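Local atomic coordinates of nicotinamide-nucleotide adenylyltransferase NadR family / Ribosylnicotinamide kinase (Lactococcus lactis subsp. cremoris, PDB entry 6GYE), a protein that probably phosphorylates nicotinamide riboside, which it binds, and adenylylates the resulting mononucleotide on the way to NAD+. Residues Ser180-Val185 with Gly254-Asp259; Glu292-Ile297 with Phe334-Lys339; Val341-Glu346 with Tyr359-Asp364. All coordinates share one frame; numbering follows the deposited sequence.

Contact 1. Residues Ser180-Val185 with Gly254-Asp259; sequences SKVVTV and GIVFLD. With NNR (Nicotinamide riboside), chain I.
The ring of Phe-257 meets Val-183 along its CD2-CE2 side: Val-183 CB comes obliquely to 3.7 Å from Phe-257 CD2, and CG1 touches the same two ring carbons. Both side chains leave the sheet in the same direction, next to each other, and Leu-200 and Ala-201 of helix 193-203 also touch the Phe-257 side chain. The second flat group, the carboxylate of Asp-259, finds its partners in Lys-193, by a salt bridge, and Thr-194, by a hydrogen bond. On the other face of the sheet Val-182 CG1 lies 3.6 Å from Leu-258 CD1. Val-182 CG1 gets there by standing anti to its own backbone N (chi1 178°). Leu-258 CD1 also comes 3.3 Å from N7, the carboxamide nitrogen of nicotinamide riboside. Five backbone hydrogen bonds hold the pair; the one from Val-183 N to Val-256 O is 2.9 Å long and nearly straight, at 175°. Thr-184 OG1 is buried against Leu-258 CB and CD1 with no polar partner in the model. The strands run parallel in unbroken register, their axes 22° apart. The pair joins edge strand 255-259 to the inner strand 181-187 of a P-loop NTPase sheet, with an apparent Walker A motif at Lys-193 and Thr-194.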
loop_
_atom_site.group_PDB
_atom_site.type_symbol
_atom_site.label_atom_id
_atom_site.label_comp_id
_atom_site.label_asym_id
_atom_site.label_seq_id
_atom_site.Cartn_x
_atom_site.Cartn_y
_atom_site.Cartn_z
ATOM N N SER A 180 0.624 4.861 -0.635
ATOM C CA SER A 180 0.493 5.915 0.354
ATOM C C SER A 180 1.863 6.441 0.767
ATOM O O SER A 180 2.827 5.681 0.886
ATOM C CB SER A 180 -0.276 5.392 1.569
ATOM O OG SER A 180 -0.467 6.455 2.458
ATOM N N LYS A 181 1.956 7.756 0.939
ATOM C CA LYS A 181 3.096 8.360 1.613
ATOM C C LYS A 181 2.899 8.301 3.127
ATOM O O LYS A 181 1.787 8.494 3.630
ATOM C CB LYS A 181 3.260 9.805 1.150
ATOM C CG LYS A 181 3.810 9.961 -0.293
ATOM C CD LYS A 181 5.292 9.787 -0.328
ATOM C CE LYS A 181 5.886 10.055 -1.721
ATOM N NZ LYS A 181 5.303 9.099 -2.695
ATOM N N VAL A 182 3.981 8.068 3.862
ATOM C CA VAL A 182 3.898 7.852 5.308
ATOM C C VAL A 182 4.959 8.712 5.993
ATOM O O VAL A 182 6.151 8.595 5.689
ATOM C CB VAL A 182 4.073 6.363 5.670
ATOM C CG1 VAL A 182 4.043 6.141 7.192
ATOM C CG2 VAL A 182 3.001 5.501 4.984
ATOM N N VAL A 183 4.519 9.572 6.911
ATOM C CA VAL A 183 5.384 10.408 7.742
ATOM C C VAL A 183 5.241 9.942 9.182
ATOM O O VAL A 183 4.128 9.936 9.721
ATOM C CB VAL A 183 4.991 11.892 7.642
ATOM C CG1 VAL A 183 5.907 12.752 8.507
ATOM C CG2 VAL A 183 4.971 12.349 6.216
ATOM N N THR A 184 6.357 9.598 9.821
ATOM C CA THR A 184 6.344 9.119 11.198
ATOM C C THR A 184 7.101 10.094 12.085
ATOM O O THR A 184 8.214 10.506 11.747
ATOM C CB THR A 184 6.968 7.722 11.303
ATOM O OG1 THR A 184 6.261 6.811 10.453
ATOM C CG2 THR A 184 6.892 7.219 12.743
ATOM N N VAL A 185 6.510 10.456 13.214
ATOM C CA VAL A 185 7.144 11.364 14.166
ATOM C C VAL A 185 7.683 10.555 15.338
ATOM O O VAL A 185 7.007 9.659 15.854
ATOM C CB VAL A 185 6.154 12.446 14.643
ATOM C CG1 VAL A 185 6.819 13.343 15.657
ATOM C CG2 VAL A 185 5.621 13.250 13.457
ATOM N N GLY A 254 -3.700 10.298 0.592
ATOM C CA GLY A 254 -2.440 10.025 -0.070
ATOM C C GLY A 254 -1.240 10.200 0.835
ATOM O O GLY A 254 -0.132 9.768 0.498
ATOM N N ILE A 255 -1.453 10.804 2.007
ATOM C CA ILE A 255 -0.398 11.037 2.987
ATOM C C ILE A 255 -0.976 10.773 4.373
ATOM O O ILE A 255 -2.045 11.297 4.699
ATOM C CB ILE A 255 0.122 12.490 2.896
ATOM C CG1 ILE A 255 0.482 12.844 1.446
ATOM C CG2 ILE A 255 1.309 12.706 3.851
ATOM C CD1 ILE A 255 1.086 14.236 1.246
ATOM N N VAL A 256 -0.263 9.999 5.210
ATOM C CA VAL A 256 -0.694 9.786 6.593
ATOM C C VAL A 256 0.447 10.097 7.557
ATOM O O VAL A 256 1.628 9.972 7.224
ATOM C CB VAL A 256 -1.233 8.357 6.844
ATOM C CG1 VAL A 256 -2.216 7.965 5.752
ATOM C CG2 VAL A 256 -0.109 7.376 6.931
ATOM N N PHE A 257 0.080 10.509 8.766
ATOM C CA PHE A 257 1.032 10.873 9.806
ATOM C C PHE A 257 0.910 9.895 10.965
ATOM O O PHE A 257 -0.200 9.597 11.414
ATOM C CB PHE A 257 0.812 12.307 10.283
ATOM C CG PHE A 257 1.167 13.337 9.253
ATOM C CD1 PHE A 257 0.254 13.699 8.257
ATOM C CD2 PHE A 257 2.414 13.936 9.267
ATOM C CE1 PHE A 257 0.582 14.645 7.283
ATOM C CE2 PHE A 257 2.757 14.899 8.302
ATOM C CZ PHE A 257 1.833 15.251 7.306
ATOM N N LEU A 258 2.043 9.371 11.415
ATOM C CA LEU A 258 2.072 8.356 12.457
ATOM C C LEU A 258 2.767 8.901 13.698
ATOM O O LEU A 258 3.893 9.400 13.612
ATOM C CB LEU A 258 2.783 7.093 11.962
ATOM C CG LEU A 258 2.181 6.436 10.719
ATOM C CD1 LEU A 258 2.945 5.142 10.423
ATOM C CD2 LEU A 258 0.659 6.167 10.894
ATOM N N ASP A 259 2.114 8.757 14.854
ATOM C CA ASP A 259 2.671 9.186 16.140
ATOM C C ASP A 259 3.411 7.997 16.753
ATOM O O ASP A 259 2.829 7.173 17.478
ATOM C CB ASP A 259 1.569 9.702 17.061
ATOM C CG ASP A 259 2.121 10.517 18.234
ATOM O OD1 ASP A 259 3.354 10.490 18.437
ATOM O OD2 ASP A 259 1.335 11.205 18.929
HETATM O O2R NNR I . -1.385 -1.984 7.258
HETATM C C2R NNR I . -0.222 -1.820 6.434
HETATM C C3R NNR I . -0.076 -2.923 5.393
HETATM O O3R NNR I . -1.127 -3.896 5.466
HETATM C C4R NNR I . 1.262 -3.590 5.669
HETATM C C5R NNR I . 2.187 -3.491 4.464
HETATM O O5R NNR I . 3.448 -4.091 4.781
HETATM O O4R NNR I . 1.859 -2.935 6.791
HETATM C C1R NNR I . 1.031 -1.884 7.295
HETATM N N1 NNR I . 1.746 -0.609 7.220
HETATM C C2 NNR I . 2.305 -0.098 8.325
HETATM C C6 NNR I . 1.833 0.032 6.046
HETATM C C5 NNR I . 2.506 1.244 5.946
HETATM C C4 NNR I . 3.094 1.794 7.076
HETATM C C3 NNR I . 2.991 1.110 8.280
HETATM C C7 NNR I . 3.613 1.672 9.523
HETATM O O7 NNR I . 3.175 1.341 10.613
HETATM N N7 NNR I . 4.632 2.522 9.404
#

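Contact 2. Residues Glu292-Ile297 with Phe334-Lys339; sequences ERMDLI and FGLLDK. With NNR (Nicotinamide riboside), chain I.
Lys-339 reaches along the backbone of 292-297 with its chain extended beyond CG, chi2 to chi4 all within 10° of 180°. Its CB and CG pass Asp-295 O, with CG at 3.7 Å; CD and CE run on beside Met-294 O, and NZ ends in a hydrogen bond to that same oxygen at 2.7 Å. The C=O...NZ angle is 172°, almost in line with the carbonyl. At the other end of the residue, Ile-297 N donates to Lys-339 O over 2.8 Å. Leu-336 CD1 is 4.1 Å from Met-294 CE, and Leu-336 CB is 4.0 Å from Ile-297 CD1. These contacts tie the start of strand 296-300 to the loop after helix 320-333, which ends in a Schellman motif with Gly-335 as C-prime. Replacing Lys-339 with an alanine would probably leave Met-294 O without its ammonium donor. Next to Met-294, Arg-293 lays one guanidinium face over the riboside hydroxyl O5R, with NH2 3.3 Å from O5R, while Glu-292 CB lies near the carboxamide N7. Asp-295 OD1 stays 5.8 Å from Lys-339 NZ, and OD2 bonds to Val-182 N; the ammonium is met by a neutral carbonyl and is likely to polarise the Met-294 peptide just beyond the ligand-binding residues.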
loop_
_atom_site.group_PDB
_atom_site.type_symbol
_atom_site.label_atom_id
_atom_site.label_comp_id
_atom_site.label_asym_id
_atom_site.label_seq_id
_atom_site.Cartn_x
_atom_site.Cartn_y
_atom_site.Cartn_z
ATOM N N GLU A 292 7.070 -2.031 8.336
ATOM C CA GLU A 292 6.827 -0.599 8.293
ATOM C C GLU A 292 7.379 0.001 7.009
ATOM O O GLU A 292 8.455 -0.382 6.540
ATOM C CB GLU A 292 7.446 0.084 9.508
ATOM C CG GLU A 292 6.860 -0.405 10.826
ATOM C CD GLU A 292 7.358 0.402 12.015
ATOM O OE1 GLU A 292 8.083 1.387 11.768
ATOM O OE2 GLU A 292 7.018 0.067 13.179
ATOM N N ARG A 293 6.618 0.921 6.427
ATOM C CA ARG A 293 7.037 1.671 5.252
ATOM C C ARG A 293 7.010 3.137 5.639
ATOM O O ARG A 293 5.935 3.689 5.867
ATOM C CB ARG A 293 6.110 1.422 4.059
ATOM C CG ARG A 293 5.673 -0.002 3.852
ATOM C CD ARG A 293 6.622 -0.729 2.944
ATOM N NE ARG A 293 6.281 -2.141 2.800
ATOM C CZ ARG A 293 6.801 -3.115 3.540
ATOM N NH1 ARG A 293 7.680 -2.824 4.490
ATOM N NH2 ARG A 293 6.440 -4.375 3.334
ATOM N N MET A 294 8.170 3.785 5.680
ATOM C CA MET A 294 8.249 5.194 6.041
ATOM C C MET A 294 8.940 5.980 4.940
ATOM O O MET A 294 9.981 5.559 4.425
ATOM C CB MET A 294 8.981 5.375 7.371
ATOM C CG MET A 294 8.165 4.825 8.535
ATOM S SD MET A 294 9.043 4.838 10.092
ATOM C CE MET A 294 10.261 3.560 9.822
ATOM N N ASP A 295 8.357 7.119 4.580
ATOM C CA ASP A 295 8.972 7.993 3.592
ATOM C C ASP A 295 9.733 9.128 4.239
ATOM O O ASP A 295 10.741 9.580 3.693
ATOM C CB ASP A 295 7.909 8.572 2.642
ATOM C CG ASP A 295 7.176 7.498 1.867
ATOM O OD1 ASP A 295 7.746 6.953 0.897
ATOM O OD2 ASP A 295 6.029 7.168 2.241
ATOM N N LEU A 296 9.295 9.560 5.413
ATOM C CA LEU A 296 9.902 10.681 6.109
ATOM C C LEU A 296 9.776 10.413 7.596
ATOM O O LEU A 296 8.689 10.061 8.057
ATOM C CB LEU A 296 9.209 12.000 5.752
ATOM C CG LEU A 296 9.625 13.167 6.647
ATOM C CD1 LEU A 296 11.116 13.466 6.436
ATOM C CD2 LEU A 296 8.763 14.407 6.403
ATOM N N ILE A 297 10.878 10.573 8.328
ATOM C CA ILE A 297 10.929 10.374 9.768
ATOM C C ILE A 297 11.333 11.696 10.414
ATOM O O ILE A 297 12.465 12.166 10.239
ATOM C CB ILE A 297 11.905 9.250 10.143
ATOM C CG1 ILE A 297 11.418 7.918 9.560
ATOM C CG2 ILE A 297 12.063 9.144 11.666
ATOM C CD1 ILE A 297 12.504 6.827 9.521
ATOM N N PHE A 334 18.918 0.335 11.523
ATOM C CA PHE A 334 17.973 -0.102 10.502
ATOM C C PHE A 334 18.132 0.661 9.189
ATOM O O PHE A 334 17.256 0.570 8.327
ATOM C CB PHE A 334 16.534 0.015 11.023
ATOM C CG PHE A 334 16.235 -0.914 12.173
ATOM C CD1 PHE A 334 16.053 -2.277 11.958
ATOM C CD2 PHE A 334 16.188 -0.439 13.470
ATOM C CE1 PHE A 334 15.810 -3.149 13.013
ATOM C CE2 PHE A 334 15.947 -1.305 14.535
ATOM C CZ PHE A 334 15.757 -2.666 14.303
ATOM N N GLY A 335 19.219 1.412 9.027
ATOM C CA GLY A 335 19.533 2.069 7.758
ATOM C C GLY A 335 18.542 3.116 7.288
ATOM O O GLY A 335 18.268 3.211 6.086
ATOM N N LEU A 336 18.025 3.930 8.202
ATOM C CA LEU A 336 16.970 4.885 7.894
ATOM C C LEU A 336 17.459 6.329 7.836
ATOM O O LEU A 336 16.644 7.242 7.665
ATOM C CB LEU A 336 15.861 4.763 8.937
ATOM C CG LEU A 336 15.209 3.385 9.030
ATOM C CD1 LEU A 336 14.369 3.296 10.282
ATOM C CD2 LEU A 336 14.362 3.133 7.808
ATOM N N LEU A 337 18.763 6.563 7.965
ATOM C CA LEU A 337 19.231 7.922 8.226
ATOM C C LEU A 337 18.897 8.887 7.097
ATOM O O LEU A 337 18.766 10.092 7.339
ATOM C CB LEU A 337 20.734 7.913 8.491
ATOM C CG LEU A 337 21.075 7.227 9.812
ATOM C CD1 LEU A 337 22.537 7.319 10.090
ATOM C CD2 LEU A 337 20.272 7.872 10.943
ATOM N N ASP A 338 18.736 8.391 5.867
ATOM C CA ASP A 338 18.451 9.293 4.753
ATOM C C ASP A 338 17.022 9.813 4.757
ATOM O O ASP A 338 16.739 10.809 4.081
ATOM C CB ASP A 338 18.739 8.602 3.423
ATOM C CG ASP A 338 20.209 8.648 3.056
ATOM O OD1 ASP A 338 20.903 9.611 3.461
ATOM O OD2 ASP A 338 20.674 7.720 2.366
ATOM N N LYS A 339 16.135 9.196 5.531
ATOM C CA LYS A 339 14.767 9.663 5.688
ATOM C C LYS A 339 14.565 10.499 6.945
ATOM O O LYS A 339 13.445 10.958 7.193
ATOM C CB LYS A 339 13.818 8.457 5.713
ATOM C CG LYS A 339 13.833 7.651 4.413
ATOM C CD LYS A 339 13.049 6.357 4.575
ATOM C CE LYS A 339 12.954 5.594 3.257
ATOM N NZ LYS A 339 12.239 4.308 3.489
HETATM O O2R NNR I . -1.385 -1.984 7.258
HETATM C C2R NNR I . -0.222 -1.820 6.434
HETATM C C3R NNR I . -0.076 -2.923 5.393
HETATM O O3R NNR I . -1.127 -3.896 5.466
HETATM C C4R NNR I . 1.262 -3.590 5.669
HETATM C C5R NNR I . 2.187 -3.491 4.464
HETATM O O5R NNR I . 3.448 -4.091 4.781
HETATM O O4R NNR I . 1.859 -2.935 6.791
HETATM C C1R NNR I . 1.031 -1.884 7.295
HETATM N N1 NNR I . 1.746 -0.609 7.220
HETATM C C2 NNR I . 2.305 -0.098 8.325
HETATM C C6 NNR I . 1.833 0.032 6.046
HETATM C C5 NNR I . 2.506 1.244 5.946
HETATM C C4 NNR I . 3.094 1.794 7.076
HETATM C C3 NNR I . 2.991 1.110 8.280
HETATM C C7 NNR I . 3.613 1.672 9.523
HETATM O O7 NNR I . 3.175 1.341 10.613
HETATM N N7 NNR I . 4.632 2.522 9.404
#

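Contact 3. Residues Val341-Glu346 with Tyr359-Asp364; sequences VILDDE and YHHAID
His-361 and Leu-343 meet where helix 358-370 packs beside the end of edge strand 340-342 in the P-loop NTPase sheet. At the start of 359-364, a water 3.1 Å from Tyr-359 N links it to Glu-346 OE2; Glu-346 is poorly ordered, so this bridge is less certain. Two residues on, His-361 carries most of the contact. Its CG stands anti to the backbone N (chi1 -168°), which directs the imidazole toward 341-346. Leu-343, the centre of an inverse gamma turn, covers one face with CD2 in a CH-pi contact, 3.9 Å from the ring centroid. Val-341 CG1 approaches NE2 obliquely at 3.6 Å, and Ile-342 O lies near CE1. The carboxylate of Asp-345, though poorly ordered, is turned 81° from the imidazole plane, and its OD2 accepts the hydrogen of His-361 ND1 at 2.7 Å on its syn lone pair, lying only 6° out of the ring plane. Beyond these partners, the ring of Tyr-355 stacks with His-361. Ala-362 follows, also touched by Leu-200 of helix 193-203 and Leu-298 of the adjoining strand, so the contact joins the helix to the sheet; Ala-362 CB lies 4.0 Å from both Leu-343 CD1 and CD2.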
loop_
_atom_site.group_PDB
_atom_site.type_symbol
_atom_site.label_atom_id
_atom_site.label_comp_id
_atom_site.label_asym_id
_atom_site.label_seq_id
_atom_site.Cartn_x
_atom_site.Cartn_y
_atom_site.Cartn_z
ATOM N N VAL A 341 14.806 13.679 9.376
ATOM C CA VAL A 341 14.987 15.110 9.547
ATOM C C VAL A 341 14.839 15.407 11.032
ATOM O O VAL A 341 13.832 15.037 11.647
ATOM C CB VAL A 341 13.967 15.914 8.723
ATOM C CG1 VAL A 341 14.056 17.396 9.070
ATOM C CG2 VAL A 341 14.181 15.664 7.219
ATOM N N ILE A 342 15.845 16.053 11.608
ATOM C CA ILE A 342 15.864 16.384 13.024
ATOM C C ILE A 342 15.349 17.808 13.197
ATOM O O ILE A 342 15.856 18.741 12.558
ATOM C CB ILE A 342 17.281 16.235 13.590
ATOM C CG1 ILE A 342 17.736 14.794 13.410
ATOM C CG2 ILE A 342 17.309 16.656 15.047
ATOM C CD1 ILE A 342 19.029 14.492 14.091
ATOM N N LEU A 343 14.337 17.980 14.049
ATOM C CA LEU A 343 13.695 19.287 14.228
ATOM C C LEU A 343 14.367 20.063 15.363
ATOM O O LEU A 343 13.815 20.284 16.440
ATOM C CB LEU A 343 12.206 19.102 14.469
ATOM C CG LEU A 343 11.480 18.365 13.341
ATOM C CD1 LEU A 343 10.071 18.022 13.764
ATOM C CD2 LEU A 343 11.471 19.229 12.076
ATOM N N ASP A 344 15.569 20.548 15.065
ATOM C CA ASP A 344 16.384 21.270 16.041
ATOM C C ASP A 344 16.319 22.780 15.789
ATOM O O ASP A 344 17.254 23.413 15.300
ATOM C CB ASP A 344 17.818 20.745 16.004
ATOM C CG ASP A 344 18.425 20.794 14.606
ATOM O OD1 ASP A 344 17.737 21.242 13.652
ATOM O OD2 ASP A 344 19.584 20.357 14.458
ATOM N N ASP A 345 15.164 23.353 16.120
ATOM C CA ASP A 345 14.940 24.784 15.941
ATOM C C ASP A 345 14.612 25.434 17.280
ATOM O O ASP A 345 14.902 24.860 18.336
ATOM C CB ASP A 345 13.825 25.011 14.925
ATOM C CG ASP A 345 14.125 24.356 13.603
ATOM O OD1 ASP A 345 14.860 24.968 12.796
ATOM O OD2 ASP A 345 13.679 23.206 13.395
ATOM N N GLU A 346 14.016 26.626 17.248
ATOM C CA GLU A 346 13.571 27.299 18.471
ATOM C C GLU A 346 14.651 27.420 19.548
ATOM O O GLU A 346 15.109 28.522 19.854
ATOM C CB GLU A 346 12.342 26.572 19.030
ATOM C CG GLU A 346 11.263 26.329 17.976
ATOM C CD GLU A 346 9.998 25.702 18.538
ATOM O OE1 GLU A 346 9.929 25.475 19.766
ATOM O OE2 GLU A 346 9.066 25.456 17.746
ATOM N N TYR A 359 7.411 23.741 13.816
ATOM C CA TYR A 359 6.340 23.440 12.870
ATOM C C TYR A 359 6.698 23.891 11.450
ATOM O O TYR A 359 6.456 23.159 10.477
ATOM C CB TYR A 359 5.024 24.075 13.337
ATOM C CG TYR A 359 3.947 23.933 12.296
ATOM C CD1 TYR A 359 3.179 22.781 12.208
ATOM C CD2 TYR A 359 3.739 24.939 11.362
ATOM C CE1 TYR A 359 2.216 22.643 11.219
ATOM C CE2 TYR A 359 2.814 24.812 10.377
ATOM C CZ TYR A 359 2.049 23.673 10.301
ATOM O OH TYR A 359 1.118 23.599 9.298
ATOM N N HIS A 360 7.265 25.100 11.305
ATOM C CA HIS A 360 7.713 25.540 9.985
ATOM C C HIS A 360 8.695 24.551 9.382
ATOM O O HIS A 360 8.573 24.176 8.206
ATOM C CB HIS A 360 8.359 26.926 10.054
ATOM C CG HIS A 360 7.382 28.034 10.235
ATOM N ND1 HIS A 360 6.644 28.194 11.391
ATOM C CD2 HIS A 360 7.019 29.048 9.413
ATOM C CE1 HIS A 360 5.862 29.254 11.269
ATOM N NE2 HIS A 360 6.074 29.792 10.081
ATOM N N HIS A 361 9.668 24.102 10.184
ATOM C CA HIS A 361 10.658 23.151 9.684
ATOM C C HIS A 361 9.995 21.867 9.203
ATOM O O HIS A 361 10.284 21.380 8.105
ATOM C CB HIS A 361 11.683 22.844 10.778
ATOM C CG HIS A 361 12.889 22.103 10.285
ATOM N ND1 HIS A 361 14.005 21.885 11.071
ATOM C CD2 HIS A 361 13.166 21.552 9.078
ATOM C CE1 HIS A 361 14.907 21.222 10.372
ATOM N NE2 HIS A 361 14.428 21.011 9.158
ATOM N N ALA A 362 9.093 21.310 10.014
ATOM C CA ALA A 362 8.483 20.021 9.698
ATOM C C ALA A 362 7.571 20.105 8.477
ATOM O O ALA A 362 7.582 19.205 7.632
ATOM C CB ALA A 362 7.704 19.499 10.912
ATOM N N ILE A 363 6.733 21.143 8.391
ATOM C CA ILE A 363 5.801 21.214 7.268
ATOM C C ILE A 363 6.570 21.439 5.967
ATOM O O ILE A 363 6.173 20.939 4.910
ATOM C CB ILE A 363 4.713 22.287 7.521
ATOM C CG1 ILE A 363 3.516 22.054 6.611
ATOM C CG2 ILE A 363 5.258 23.741 7.343
ATOM C CD1 ILE A 363 2.721 20.784 6.928
ATOM N N ASP A 364 7.704 22.139 6.028
ATOM C CA ASP A 364 8.575 22.233 4.860
ATOM C C ASP A 364 9.189 20.879 4.518
ATOM O O ASP A 364 9.302 20.520 3.336
ATOM C CB ASP A 364 9.663 23.280 5.094
ATOM C CG ASP A 364 10.395 23.665 3.811
ATOM O OD1 ASP A 364 9.710 23.949 2.799
ATOM O OD2 ASP A 364 11.651 23.713 3.824
HETATM O O HOH W 1 6.214 24.420 16.601
#

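In the fold
All three contacts reach one four-stranded parallel sheet, whose order is 255-259, 181-187, 296-300, 340-342. Contact 1 supplies the first two strands; contact 2 adds the third, joined to it through Val-182 N to Asp-295 OD2 at 2.8 Å and Thr-184 N to Leu-296 O at 3.0 Å. Contact 3 continues outward, with Val-341 N 2.9 Å from Ile-297 O. The centres of contacts 1 and 2 are about 11 Å apart, and both touch nicotinamide riboside, through Leu-258 and through Glu-292 and Arg-293; Tyr-240 OH also bonds it. Contact 3, centred about 16 Å from contact 1 and about 17 Å from contact 2, does not share that pocket.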